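Local coordinates for pyruvate kinase (Cryptosporidium parvum, PDB 4DRS), which probably catalyses the last step of glycolysis, transferring the phosphoryl group of phosphoenolpyruvate to ADP to give pyruvate and ATP, at residues 99-107 / 460-471; 61-70 / 370-378. One frame throughout, in Å; residues are numbered along the deposited sequence.

Contact 1. Residues 99-107 / 460-471. With SO4 (sulfate ion), chain D.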
ATOM      1  N   ARG A  99      15.889 -44.142 -10.471  1.00 44.71           N
ATOM      2  CA  ARG A  99      15.735 -42.720 -10.768  1.00 45.74           C
ATOM      3  C   ARG A  99      16.699 -41.872  -9.931  1.00 46.70           C
ATOM      4  O   ARG A  99      16.264 -41.148  -9.033  1.00 47.03           O
ATOM      5  CB  ARG A  99      14.282 -42.269 -10.548  1.00 44.68           C
ATOM      6  CG  ARG A  99      13.296 -42.713 -11.622  1.00 44.02           C
ATOM      7  CD  ARG A  99      13.522 -41.969 -12.930  1.00 44.61           C
ATOM      8  NE  ARG A  99      12.639 -42.420 -14.009  1.00 45.15           N
ATOM      9  CZ  ARG A  99      12.852 -43.491 -14.775  1.00 45.66           C
ATOM     10  NH1 ARG A  99      13.919 -44.265 -14.581  1.00 44.71           N
ATOM     11  NH2 ARG A  99      11.982 -43.796 -15.735  1.00 45.57           N
ATOM     12  N   PRO A 100      18.012 -41.938 -10.247  1.00 47.78           N
ATOM     13  CA  PRO A 100      19.062 -41.298  -9.444  1.00 48.60           C
ATOM     14  C   PRO A 100      18.955 -39.771  -9.345  1.00 49.81           C
ATOM     15  O   PRO A 100      19.498 -39.183  -8.405  1.00 50.86           O
ATOM     16  CB  PRO A 100      20.353 -41.692 -10.173  1.00 48.63           C
ATOM     17  CG  PRO A 100      19.930 -41.948 -11.578  1.00 48.56           C
ATOM     18  CD  PRO A 100      18.566 -42.563 -11.464  1.00 48.18           C
ATOM     19  N   HIS A 101      18.272 -39.141 -10.300  1.00 50.97           N
ATOM     20  CA  HIS A 101      18.060 -37.687 -10.268  1.00 53.26           C
ATOM     21  C   HIS A 101      16.812 -37.284  -9.519  1.00 52.27           C
ATOM     22  O   HIS A 101      16.410 -36.116  -9.544  1.00 52.69           O
ATOM     23  CB  HIS A 101      18.047 -37.099 -11.680  1.00 56.18           C
ATOM     24  CG  HIS A 101      19.376 -37.201 -12.403  1.00 60.10           C
ATOM     25  ND1 HIS A 101      20.556 -36.953 -11.795  1.00 61.71           N
ATOM     26  CD2 HIS A 101      19.675 -37.519 -13.730  1.00 60.41           C
ATOM     27  CE1 HIS A 101      21.561 -37.119 -12.681  1.00 63.02           C
ATOM     28  NE2 HIS A 101      21.020 -37.463 -13.865  1.00 62.26           N
ATOM     29  N   SER A 102      16.185 -38.248  -8.849  1.00 49.37           N
ATOM     30  CA  SER A 102      15.000 -37.977  -8.049  1.00 47.71           C
ATOM     31  C   SER A 102      15.215 -38.407  -6.610  1.00 45.79           C
ATOM     32  O   SER A 102      16.005 -39.308  -6.332  1.00 46.27           O
ATOM     33  CB  SER A 102      13.770 -38.678  -8.632  1.00 47.61           C
ATOM     34  OG  SER A 102      13.284 -37.983  -9.770  1.00 48.40           O
ATOM     35  N   THR A 103      14.517 -37.732  -5.703  1.00 43.88           N
ATOM     36  CA  THR A 103      14.494 -38.101  -4.295  1.00 41.88           C
ATOM     37  C   THR A 103      13.045 -38.402  -3.941  1.00 40.12           C
ATOM     38  O   THR A 103      12.157 -37.603  -4.233  1.00 40.64           O
ATOM     39  CB  THR A 103      15.055 -36.972  -3.403  1.00 41.70           C
ATOM     40  OG1 THR A 103      16.350 -36.581  -3.880  1.00 42.68           O
ATOM     41  CG2 THR A 103      15.189 -37.435  -1.963  1.00 41.34           C
ATOM     42  N   VAL A 104      12.807 -39.562  -3.336  1.00 39.10           N
ATOM     43  CA  VAL A 104      11.458 -39.959  -2.930  1.00 37.45           C
ATOM     44  C   VAL A 104      11.400 -40.129  -1.415  1.00 37.14           C
ATOM     45  O   VAL A 104      12.173 -40.898  -0.842  1.00 37.44           O
ATOM     46  CB  VAL A 104      11.005 -41.264  -3.630  1.00 36.79           C
ATOM     47  CG1 VAL A 104       9.596 -41.656  -3.204  1.00 35.69           C
ATOM     48  CG2 VAL A 104      11.076 -41.121  -5.145  1.00 36.69           C
ATOM     49  N   GLY A 105      10.488 -39.404  -0.771  1.00 36.23           N
ATOM     50  CA  GLY A 105      10.243 -39.586   0.655  1.00 35.67           C
ATOM     51  C   GLY A 105       9.206 -40.672   0.868  1.00 35.76           C
ATOM     52  O   GLY A 105       8.367 -40.921  -0.006  1.00 35.92           O
ATOM     53  N   ILE A 106       9.263 -41.329   2.025  1.00 35.36           N
ATOM     54  CA  ILE A 106       8.293 -42.375   2.355  1.00 34.72           C
ATOM     55  C   ILE A 106       7.548 -42.042   3.645  1.00 34.93           C
ATOM     56  O   ILE A 106       8.166 -41.738   4.668  1.00 34.78           O
ATOM     57  CB  ILE A 106       8.934 -43.782   2.419  1.00 34.07           C
ATOM     58  CG1 ILE A 106       9.746 -44.049   1.147  1.00 34.15           C
ATOM     59  CG2 ILE A 106       7.860 -44.851   2.574  1.00 33.40           C
ATOM     60  CD1 ILE A 106      10.590 -45.304   1.180  1.00 34.15           C
ATOM     61  N   MET A 107       6.216 -42.104   3.567  1.00 34.65           N
ATOM     62  CA  MET A 107       5.311 -41.707   4.642  1.00 34.46           C
ATOM     63  C   MET A 107       4.485 -42.899   5.141  1.00 34.67           C
ATOM     64  O   MET A 107       3.849 -43.608   4.354  1.00 33.66           O
ATOM     65  CB  MET A 107       4.373 -40.594   4.146  1.00 34.37           C
ATOM     66  CG  MET A 107       3.182 -40.278   5.053  1.00 35.15           C
ATOM     67  SD  MET A 107       2.048 -39.041   4.365  1.00 36.74           S
ATOM     68  CE  MET A 107       2.950 -37.518   4.652  1.00 34.96           C
ATOM     69  N   ALA A 460      17.395 -34.845   2.437  1.00 37.23           N
ATOM     70  CA  ALA A 460      16.752 -34.672   1.136  1.00 36.81           C
ATOM     71  C   ALA A 460      15.313 -35.221   1.109  1.00 36.83           C
ATOM     72  O   ALA A 460      14.405 -34.559   0.607  1.00 36.99           O
ATOM     73  CB  ALA A 460      17.598 -35.296   0.038  1.00 36.73           C
ATOM     74  N   ARG A 461      15.104 -36.415   1.660  1.00 36.83           N
ATOM     75  CA  ARG A 461      13.765 -37.010   1.694  1.00 37.17           C
ATOM     76  C   ARG A 461      12.819 -36.200   2.570  1.00 36.76           C
ATOM     77  O   ARG A 461      11.630 -36.080   2.266  1.00 36.64           O
ATOM     78  CB  ARG A 461      13.803 -38.445   2.208  1.00 37.86           C
ATOM     79  CG  ARG A 461      14.527 -39.438   1.322  1.00 38.95           C
ATOM     80  CD  ARG A 461      14.573 -40.793   2.002  1.00 40.42           C
ATOM     81  NE  ARG A 461      15.937 -41.296   1.993  1.00 43.25           N
ATOM     82  CZ  ARG A 461      16.643 -41.627   3.066  1.00 43.45           C
ATOM     83  NH1 ARG A 461      16.130 -41.560   4.285  1.00 43.31           N
ATOM     84  NH2 ARG A 461      17.879 -42.054   2.899  1.00 45.49           N
ATOM     85  N   GLY A 462      13.353 -35.659   3.662  1.00 36.02           N
ATOM     86  CA  GLY A 462      12.573 -34.845   4.577  1.00 36.32           C
ATOM     87  C   GLY A 462      12.036 -33.604   3.895  1.00 36.35           C
ATOM     88  O   GLY A 462      10.944 -33.132   4.218  1.00 37.16           O
ATOM     89  N   LEU A 463      12.801 -33.091   2.934  1.00 36.02           N
ATOM     90  CA  LEU A 463      12.452 -31.862   2.227  1.00 35.47           C
ATOM     91  C   LEU A 463      11.414 -32.059   1.118  1.00 36.36           C
ATOM     92  O   LEU A 463      11.027 -31.098   0.444  1.00 37.08           O
ATOM     93  CB  LEU A 463      13.709 -31.204   1.656  1.00 34.41           C
ATOM     94  CG  LEU A 463      14.635 -30.470   2.631  1.00 34.13           C
ATOM     95  CD1 LEU A 463      15.949 -30.135   1.946  1.00 33.32           C
ATOM     96  CD2 LEU A 463      13.991 -29.208   3.200  1.00 33.86           C
ATOM     97  N   LYS A 464      10.954 -33.293   0.940  1.00 36.84           N
ATOM     98  CA  LYS A 464      10.024 -33.600  -0.140  1.00 37.51           C
ATOM     99  C   LYS A 464       8.597 -33.138   0.139  1.00 37.54           C
ATOM    100  O   LYS A 464       7.718 -33.303  -0.705  1.00 37.33           O
ATOM    101  CB  LYS A 464      10.079 -35.082  -0.519  1.00 38.72           C
ATOM    102  CG  LYS A 464      11.416 -35.535  -1.110  1.00 39.91           C
ATOM    103  CD  LYS A 464      12.060 -34.499  -2.029  1.00 40.55           C
ATOM    104  CE  LYS A 464      11.308 -34.321  -3.343  1.00 42.39           C
ATOM    105  NZ  LYS A 464      11.592 -32.984  -3.950  1.00 42.76           N
ATOM    106  N   ILE A 465       8.376 -32.553   1.316  1.00 36.93           N
ATOM    107  CA  ILE A 465       7.090 -31.942   1.644  1.00 37.55           C
ATOM    108  C   ILE A 465       7.147 -30.404   1.666  1.00 37.47           C
ATOM    109  O   ILE A 465       6.148 -29.741   1.956  1.00 38.19           O
ATOM    110  CB  ILE A 465       6.517 -32.460   2.981  1.00 37.99           C
ATOM    111  CG1 ILE A 465       7.567 -32.355   4.094  1.00 37.53           C
ATOM    112  CG2 ILE A 465       5.972 -33.878   2.815  1.00 38.61           C
ATOM    113  CD1 ILE A 465       6.976 -32.321   5.490  1.00 38.59           C
ATOM    114  N   ALA A 466       8.316 -29.845   1.356  1.00 36.29           N
ATOM    115  CA  ALA A 466       8.492 -28.395   1.321  1.00 35.89           C
ATOM    116  C   ALA A 466       8.334 -27.871  -0.104  1.00 35.62           C
ATOM    117  O   ALA A 466       9.012 -28.343  -1.023  1.00 35.28           O
ATOM    118  CB  ALA A 466       9.853 -28.011   1.883  1.00 35.09           C
ATOM    119  N   ARG A 467       7.447 -26.891  -0.278  1.00 35.21           N
ATOM    120  CA  ARG A 467       7.160 -26.341  -1.601  1.00 35.37           C
ATOM    121  C   ARG A 467       8.401 -25.749  -2.269  1.00 35.29           C
ATOM    122  O   ARG A 467       9.183 -25.022  -1.634  1.00 34.89           O
ATOM    123  CB  ARG A 467       6.058 -25.283  -1.533  1.00 35.68           C
ATOM    124  CG  ARG A 467       5.575 -24.851  -2.908  1.00 36.21           C
ATOM    125  CD  ARG A 467       4.778 -23.564  -2.880  1.00 36.44           C
ATOM    126  NE  ARG A 467       3.378 -23.800  -2.561  1.00 37.27           N
ATOM    127  CZ  ARG A 467       2.384 -22.976  -2.881  1.00 37.97           C
ATOM    128  NH1 ARG A 467       2.628 -21.856  -3.552  1.00 37.98           N
ATOM    129  NH2 ARG A 467       1.139 -23.279  -2.538  1.00 38.39           N
ATOM    130  N   GLY A 468       8.573 -26.088  -3.545  1.00 35.23           N
ATOM    131  CA  GLY A 468       9.612 -25.519  -4.391  1.00 36.36           C
ATOM    132  C   GLY A 468      11.035 -25.946  -4.085  1.00 37.09           C
ATOM    133  O   GLY A 468      11.981 -25.307  -4.540  1.00 37.55           O
ATOM    134  N   VAL A 469      11.196 -27.021  -3.318  1.00 37.40           N
ATOM    135  CA  VAL A 469      12.527 -27.495  -2.959  1.00 37.46           C
ATOM    136  C   VAL A 469      12.921 -28.733  -3.767  1.00 39.04           C
ATOM    137  O   VAL A 469      12.266 -29.774  -3.710  1.00 39.36           O
ATOM    138  CB  VAL A 469      12.662 -27.764  -1.439  1.00 36.44           C
ATOM    139  CG1 VAL A 469      14.072 -28.218  -1.091  1.00 35.54           C
ATOM    140  CG2 VAL A 469      12.305 -26.521  -0.634  1.00 35.78           C
ATOM    141  N   LYS A 470      13.990 -28.594  -4.539  1.00 41.43           N
ATOM    142  CA  LYS A 470      14.619 -29.722  -5.207  1.00 44.05           C
ATOM    143  C   LYS A 470      15.931 -29.979  -4.471  1.00 44.18           C
ATOM    144  O   LYS A 470      16.549 -29.038  -3.971  1.00 43.93           O
ATOM    145  CB  LYS A 470      14.858 -29.405  -6.686  1.00 46.57           C
ATOM    146  CG  LYS A 470      15.565 -30.511  -7.460  1.00 51.49           C
ATOM    147  CD  LYS A 470      15.690 -30.190  -8.944  1.00 53.64           C
ATOM    148  CE  LYS A 470      16.337 -31.337  -9.712  1.00 56.16           C
ATOM    149  NZ  LYS A 470      15.450 -32.525  -9.892  1.00 57.31           N
ATOM    150  N   THR A 471      16.352 -31.238  -4.394  1.00 44.39           N
ATOM    151  CA  THR A 471      17.540 -31.586  -3.615  1.00 45.00           C
ATOM    152  C   THR A 471      18.658 -32.250  -4.428  1.00 46.66           C
ATOM    153  O   THR A 471      18.400 -33.086  -5.295  1.00 47.49           O
ATOM    154  CB  THR A 471      17.183 -32.506  -2.434  1.00 45.51           C
ATOM    155  OG1 THR A 471      16.543 -33.687  -2.931  1.00 48.41           O
ATOM    156  CG2 THR A 471      16.251 -31.803  -1.451  1.00 43.70           C
TER
HETATM  157  S   SO4 D 602      14.065 -33.820  -6.636  1.00 64.51           S
HETATM  158  O1  SO4 D 602      15.321 -33.848  -7.419  1.00 66.39           O
HETATM  159  O2  SO4 D 602      13.152 -32.791  -7.183  1.00 63.05           O
HETATM  160  O3  SO4 D 602      13.421 -35.153  -6.744  1.00 66.28           O
HETATM  161  O4  SO4 D 602      14.388 -33.506  -5.223  1.00 59.06           O
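Thr103 and Thr471 meet at a polar interdomain contact, where the loop leading into barrel strand 105-109 faces helix 457-462, the turn after it and edge strand 469-473 of the C-terminal alpha/beta domain. Their side chains cross at about a right angle, and Thr103 OG1 donates a hydrogen bond to Thr471 OG1 (3.1 Å). With its hydroxyl turned beside the backbone N (chi1 -53°), Thr103 sends CG2 the other way, onto Ala460 CB and the backbone N of Arg461. The aliphatic part of Arg461 lies against the backbone of Val104 and Gly105, CG 3.5 Å from Val104 O, while NH1 continues to a salt bridge with Asp231.

A sulfate ion, probably from the crystallisation liquor, bridges the two domains. Thr103 N donates to sulfate O3 with an N-H...O angle of 164°, and Lys470 NZ reaches sulfate O1 at 2.8 Å; sulfate O4 takes three bonds, from Lys464 NZ (3.1 Å) and from N and OG1 of Thr471. Bends at chi2 and chi3 fold Lys464 over Thr103 O, its CE 3.5 Å from that oxygen. Two lysines, two backbone N-H groups and a threonine hydroxyl form an anion-binding site, and the sulfate probably offsets the positive charge of Lys464 and Lys470.

Contact 2. Residues 61-70 / 370-378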
ATOM      1  N   SER A  61       5.347 -49.530 -12.044  1.00 46.98           N
ATOM      2  CA  SER A  61       4.333 -48.518 -11.744  1.00 45.95           C
ATOM      3  C   SER A  61       4.879 -47.385 -10.881  1.00 44.33           C
ATOM      4  O   SER A  61       4.532 -46.218 -11.082  1.00 44.22           O
ATOM      5  CB  SER A  61       3.131 -49.140 -11.041  1.00 46.45           C
ATOM      6  OG  SER A  61       2.447 -50.029 -11.896  1.00 48.53           O
ATOM      7  N   LEU A  62       5.725 -47.735  -9.917  1.00 41.93           N
ATOM      8  CA  LEU A  62       6.306 -46.746  -9.020  1.00 41.03           C
ATOM      9  C   LEU A  62       7.271 -45.802  -9.747  1.00 40.09           C
ATOM     10  O   LEU A  62       7.274 -44.601  -9.492  1.00 38.64           O
ATOM     11  CB  LEU A  62       6.960 -47.432  -7.816  1.00 40.91           C
ATOM     12  CG  LEU A  62       5.951 -47.996  -6.804  1.00 41.18           C
ATOM     13  CD1 LEU A  62       6.573 -49.074  -5.932  1.00 40.86           C
ATOM     14  CD2 LEU A  62       5.352 -46.888  -5.951  1.00 40.62           C
ATOM     15  N   ILE A  63       8.062 -46.353 -10.664  1.00 40.30           N
ATOM     16  CA  ILE A  63       8.914 -45.554 -11.542  1.00 40.55           C
ATOM     17  C   ILE A  63       8.051 -44.571 -12.332  1.00 41.01           C
ATOM     18  O   ILE A  63       8.363 -43.373 -12.404  1.00 41.25           O
ATOM     19  CB  ILE A  63       9.727 -46.447 -12.503  1.00 41.13           C
ATOM     20  CG1 ILE A  63      10.823 -47.196 -11.741  1.00 40.74           C
ATOM     21  CG2 ILE A  63      10.334 -45.627 -13.633  1.00 41.30           C
ATOM     22  CD1 ILE A  63      11.499 -48.278 -12.556  1.00 40.52           C
ATOM     23  N   GLY A  64       6.959 -45.081 -12.904  1.00 40.77           N
ATOM     24  CA  GLY A  64       5.994 -44.255 -13.617  1.00 41.41           C
ATOM     25  C   GLY A  64       5.495 -43.097 -12.769  1.00 41.29           C
ATOM     26  O   GLY A  64       5.467 -41.957 -13.230  1.00 41.47           O
ATOM     27  N   LEU A  65       5.123 -43.392 -11.523  1.00 40.26           N
ATOM     28  CA  LEU A  65       4.646 -42.372 -10.589  1.00 40.40           C
ATOM     29  C   LEU A  65       5.681 -41.283 -10.309  1.00 40.05           C
ATOM     30  O   LEU A  65       5.327 -40.104 -10.199  1.00 40.16           O
ATOM     31  CB  LEU A  65       4.169 -43.003  -9.279  1.00 40.60           C
ATOM     32  CG  LEU A  65       2.901 -43.858  -9.339  1.00 41.34           C
ATOM     33  CD1 LEU A  65       2.694 -44.561  -8.003  1.00 41.35           C
ATOM     34  CD2 LEU A  65       1.679 -43.031  -9.712  1.00 41.36           C
ATOM     35  N   ILE A  66       6.949 -41.678 -10.201  1.00 39.09           N
ATOM     36  CA  ILE A  66       8.042 -40.717 -10.085  1.00 39.41           C
ATOM     37  C   ILE A  66       8.105 -39.818 -11.332  1.00 41.14           C
ATOM     38  O   ILE A  66       8.202 -38.594 -11.214  1.00 40.65           O
ATOM     39  CB  ILE A  66       9.403 -41.414  -9.827  1.00 38.87           C
ATOM     40  CG1 ILE A  66       9.345 -42.235  -8.525  1.00 37.31           C
ATOM     41  CG2 ILE A  66      10.539 -40.392  -9.783  1.00 37.94           C
ATOM     42  CD1 ILE A  66      10.526 -43.153  -8.299  1.00 36.96           C
ATOM     43  N   ASP A  67       8.018 -40.426 -12.516  1.00 42.72           N
ATOM     44  CA  ASP A  67       8.081 -39.682 -13.779  1.00 44.28           C
ATOM     45  C   ASP A  67       6.927 -38.695 -13.939  1.00 45.47           C
ATOM     46  O   ASP A  67       7.087 -37.642 -14.561  1.00 45.42           O
ATOM     47  CB  ASP A  67       8.127 -40.636 -14.973  1.00 46.10           C
ATOM     48  CG  ASP A  67       9.483 -41.311 -15.136  1.00 47.70           C
ATOM     49  OD1 ASP A  67      10.460 -40.882 -14.482  1.00 47.58           O
ATOM     50  OD2 ASP A  67       9.575 -42.274 -15.931  1.00 49.32           O
ATOM     51  N   LYS A  68       5.773 -39.040 -13.370  1.00 45.01           N
ATOM     52  CA  LYS A  68       4.589 -38.195 -13.451  1.00 45.23           C
ATOM     53  C   LYS A  68       4.616 -37.076 -12.408  1.00 44.62           C
ATOM     54  O   LYS A  68       3.900 -36.082 -12.544  1.00 45.65           O
ATOM     55  CB  LYS A  68       3.305 -39.026 -13.306  1.00 47.37           C
ATOM     56  CG  LYS A  68       3.183 -40.241 -14.221  1.00 49.05           C
ATOM     57  CD  LYS A  68       3.005 -39.865 -15.682  1.00 51.84           C
ATOM     58  CE  LYS A  68       2.979 -41.105 -16.566  1.00 54.23           C
ATOM     59  NZ  LYS A  68       3.022 -40.753 -18.014  1.00 56.48           N
ATOM     60  N   GLY A  69       5.423 -37.242 -11.362  1.00 43.08           N
ATOM     61  CA  GLY A  69       5.614 -36.176 -10.378  1.00 41.36           C
ATOM     62  C   GLY A  69       5.552 -36.516  -8.899  1.00 40.05           C
ATOM     63  O   GLY A  69       5.531 -35.606  -8.066  1.00 39.52           O
ATOM     64  N   MET A  70       5.529 -37.803  -8.555  1.00 39.36           N
ATOM     65  CA  MET A  70       5.455 -38.206  -7.138  1.00 39.07           C
ATOM     66  C   MET A  70       6.690 -37.762  -6.358  1.00 38.31           C
ATOM     67  O   MET A  70       7.817 -38.087  -6.732  1.00 39.21           O
ATOM     68  CB  MET A  70       5.243 -39.722  -6.986  1.00 38.69           C
ATOM     69  CG  MET A  70       5.199 -40.204  -5.537  1.00 38.54           C
ATOM     70  SD  MET A  70       4.998 -41.987  -5.322  1.00 39.63           S
ATOM     71  CE  MET A  70       6.517 -42.607  -6.044  1.00 37.24           C
ATOM     72  N   PHE A 370      -6.942 -45.635 -13.266  1.00 85.54           N
ATOM     73  CA  PHE A 370      -6.012 -44.762 -13.988  1.00 83.94           C
ATOM     74  C   PHE A 370      -5.096 -43.974 -13.041  1.00 82.29           C
ATOM     75  O   PHE A 370      -5.264 -42.761 -12.878  1.00 80.55           O
ATOM     76  CB  PHE A 370      -6.779 -43.814 -14.923  1.00 84.52           C
ATOM     77  CG  PHE A 370      -7.687 -44.521 -15.895  1.00 85.83           C
ATOM     78  CD1 PHE A 370      -7.187 -45.037 -17.089  1.00 86.52           C
ATOM     79  CD2 PHE A 370      -9.043 -44.677 -15.615  1.00 85.48           C
ATOM     80  CE1 PHE A 370      -8.022 -45.693 -17.984  1.00 87.14           C
ATOM     81  CE2 PHE A 370      -9.883 -45.328 -16.508  1.00 86.31           C
ATOM     82  CZ  PHE A 370      -9.372 -45.837 -17.692  1.00 87.18           C
ATOM     83  N   PRO A 371      -4.112 -44.662 -12.422  1.00 82.01           N
ATOM     84  CA  PRO A 371      -3.216 -44.033 -11.447  1.00 80.55           C
ATOM     85  C   PRO A 371      -2.249 -43.026 -12.071  1.00 78.51           C
ATOM     86  O   PRO A 371      -2.021 -41.958 -11.495  1.00 78.29           O
ATOM     87  CB  PRO A 371      -2.436 -45.221 -10.855  1.00 81.85           C
ATOM     88  CG  PRO A 371      -3.174 -46.448 -11.286  1.00 82.85           C
ATOM     89  CD  PRO A 371      -3.785 -46.087 -12.603  1.00 82.98           C
ATOM     90  N   PHE A 372      -1.693 -43.365 -13.233  1.00 76.60           N
ATOM     91  CA  PHE A 372      -0.698 -42.523 -13.905  1.00 74.76           C
ATOM     92  C   PHE A 372      -1.284 -41.236 -14.480  1.00 72.17           C
ATOM     93  O   PHE A 372      -0.662 -40.175 -14.388  1.00 69.86           O
ATOM     94  CB  PHE A 372       0.030 -43.307 -14.998  1.00 75.56           C
ATOM     95  CG  PHE A 372       0.710 -44.546 -14.501  1.00 77.36           C
ATOM     96  CD1 PHE A 372       1.943 -44.469 -13.858  1.00 76.48           C
ATOM     97  CD2 PHE A 372       0.116 -45.795 -14.672  1.00 79.05           C
ATOM     98  CE1 PHE A 372       2.569 -45.614 -13.398  1.00 76.69           C
ATOM     99  CE2 PHE A 372       0.740 -46.945 -14.213  1.00 79.94           C
ATOM    100  CZ  PHE A 372       1.967 -46.852 -13.576  1.00 79.45           C
ATOM    101  N   ASP A 373      -2.475 -41.343 -15.070  1.00 71.86           N
ATOM    102  CA  ASP A 373      -3.187 -40.189 -15.623  1.00 70.64           C
ATOM    103  C   ASP A 373      -3.457 -39.110 -14.571  1.00 67.04           C
ATOM    104  O   ASP A 373      -3.237 -37.924 -14.825  1.00 65.78           O
ATOM    105  CB  ASP A 373      -4.503 -40.631 -16.276  1.00 74.68           C
ATOM    106  CG  ASP A 373      -4.289 -41.412 -17.564  1.00 78.78           C
ATOM    107  OD1 ASP A 373      -3.452 -40.989 -18.395  1.00 80.19           O
ATOM    108  OD2 ASP A 373      -4.971 -42.445 -17.752  1.00 80.89           O
ATOM    109  N   ALA A 374      -3.917 -39.534 -13.395  1.00 63.42           N
ATOM    110  CA  ALA A 374      -4.268 -38.625 -12.302  1.00 60.47           C
ATOM    111  C   ALA A 374      -3.096 -37.760 -11.832  1.00 57.73           C
ATOM    112  O   ALA A 374      -3.209 -36.532 -11.785  1.00 55.63           O
ATOM    113  CB  ALA A 374      -4.871 -39.399 -11.137  1.00 61.09           C
ATOM    114  N   VAL A 375      -1.978 -38.404 -11.499  1.00 55.54           N
ATOM    115  CA  VAL A 375      -0.771 -37.708 -11.057  1.00 53.39           C
ATOM    116  C   VAL A 375      -0.347 -36.658 -12.077  1.00 52.65           C
ATOM    117  O   VAL A 375      -0.057 -35.515 -11.720  1.00 51.47           O
ATOM    118  CB  VAL A 375       0.403 -38.684 -10.829  1.00 53.29           C
ATOM    119  CG1 VAL A 375       1.613 -37.954 -10.264  1.00 52.15           C
ATOM    120  CG2 VAL A 375      -0.007 -39.803  -9.893  1.00 55.04           C
ATOM    121  N   ASN A 376      -0.322 -37.061 -13.342  1.00 52.91           N
ATOM    122  CA  ASN A 376       0.108 -36.197 -14.426  1.00 53.47           C
ATOM    123  C   ASN A 376      -0.787 -34.964 -14.570  1.00 51.96           C
ATOM    124  O   ASN A 376      -0.298 -33.842 -14.708  1.00 49.63           O
ATOM    125  CB  ASN A 376       0.173 -36.992 -15.731  1.00 56.03           C
ATOM    126  CG  ASN A 376       0.904 -36.248 -16.822  1.00 57.60           C
ATOM    127  OD1 ASN A 376       0.308 -35.460 -17.557  1.00 58.86           O
ATOM    128  ND2 ASN A 376       2.205 -36.489 -16.931  1.00 58.89           N
ATOM    129  N   VAL A 377      -2.095 -35.190 -14.522  1.00 51.87           N
ATOM    130  CA  VAL A 377      -3.088 -34.120 -14.491  1.00 52.89           C
ATOM    131  C   VAL A 377      -2.869 -33.188 -13.284  1.00 51.11           C
ATOM    132  O   VAL A 377      -2.762 -31.967 -13.445  1.00 49.52           O
ATOM    133  CB  VAL A 377      -4.522 -34.713 -14.501  1.00 54.62           C
ATOM    134  CG1 VAL A 377      -5.556 -33.720 -13.983  1.00 53.98           C
ATOM    135  CG2 VAL A 377      -4.883 -35.193 -15.902  1.00 56.39           C
ATOM    136  N   MET A 378      -2.779 -33.776 -12.092  1.00 50.23           N
ATOM    137  CA  MET A 378      -2.595 -33.018 -10.855  1.00 50.69           C
ATOM    138  C   MET A 378      -1.339 -32.148 -10.922  1.00 48.09           C
ATOM    139  O   MET A 378      -1.360 -30.983 -10.518  1.00 45.66           O
ATOM    140  CB  MET A 378      -2.548 -33.959  -9.642  1.00 54.15           C
ATOM    141  CG  MET A 378      -2.773 -33.261  -8.305  1.00 58.89           C
ATOM    142  SD  MET A 378      -3.272 -34.333  -6.932  1.00 67.76           S
ATOM    143  CE  MET A 378      -1.709 -35.083  -6.485  1.00 62.19           C
TER
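Phe372 packs as a knob into a hole formed by Ser61, Gly64, Leu65 and Lys68, joining two neighbouring helices on the outside of the TIM barrel. The segments 61-68 and 371-378 run nearly parallel, with a crossing angle of -16°, and the axes of these short segments approach to 9.0 Å.

The aromatic contact is made by the ring edge. Phe372 CZ comes 3.4 Å from Ser61 CA, and CE1 points at Ser61 O; the backbone N of Leu65 also lies near the ring plane. Ser61 O already accepts the helical bond from Leu65 N, so the ring packs against a backbone carbonyl engaged in its own helix. Because Gly64 carries no side chain, Phe372 CE1 can approach Gly64 CA to 3.7 Å.

Aliphatic packing continues on the side of Val375. Its two methyl groups divide the work: Val375 CG2 meets Leu65 CD2 at 3.6 Å, the side chains crossing at about a right angle, whereas CG1 rests on Lys68 CB, also at 3.6 Å. The bend of Lys68 at chi2 (-69°) sends its methylenes out along the flank of helix 371-378, past Phe372 O and Asn376. Lys68 CE lies 4.0 Å from Phe372 CB, and Lys68 CD is 3.7 Å from Asn376 ND2. No hydrogen bond crosses between the segments. Gly69 ends the first helix in a Schellman motif, with Met70 N bonded back to Leu65 O.

Around this pair, helix 363-366 touches Leu65 and Val375 through Thr365, strand 358-361 lies beneath Ala374, Val375 and Met378, and helix 82-97 packs against Leu62 and Ile63.

Overall arrangement
From the N terminus, the chain first supplies 61-70, on the helix between barrel strands 47-51 and 72-76, and then 99-107, leading into the third strand. After most of the barrel and the separate beta domain, 370-378 returns to 61-70 and closes contact 2, bringing helix 371-386, which follows the eighth strand and the short helix 363-366, beside helix 59-68. Contact 1 closes later, when 460-471 in the C-terminal domain reaches back to 99-107. The two loops therefore cross. The centres of the two contacts are about 15 Å apart, and the contacts touch directly: Arg99 forms a salt bridge with Asp67, while Val104 packs on Ile66. Helix 59-68 thus links the barrel's closing seam to its interdomain face.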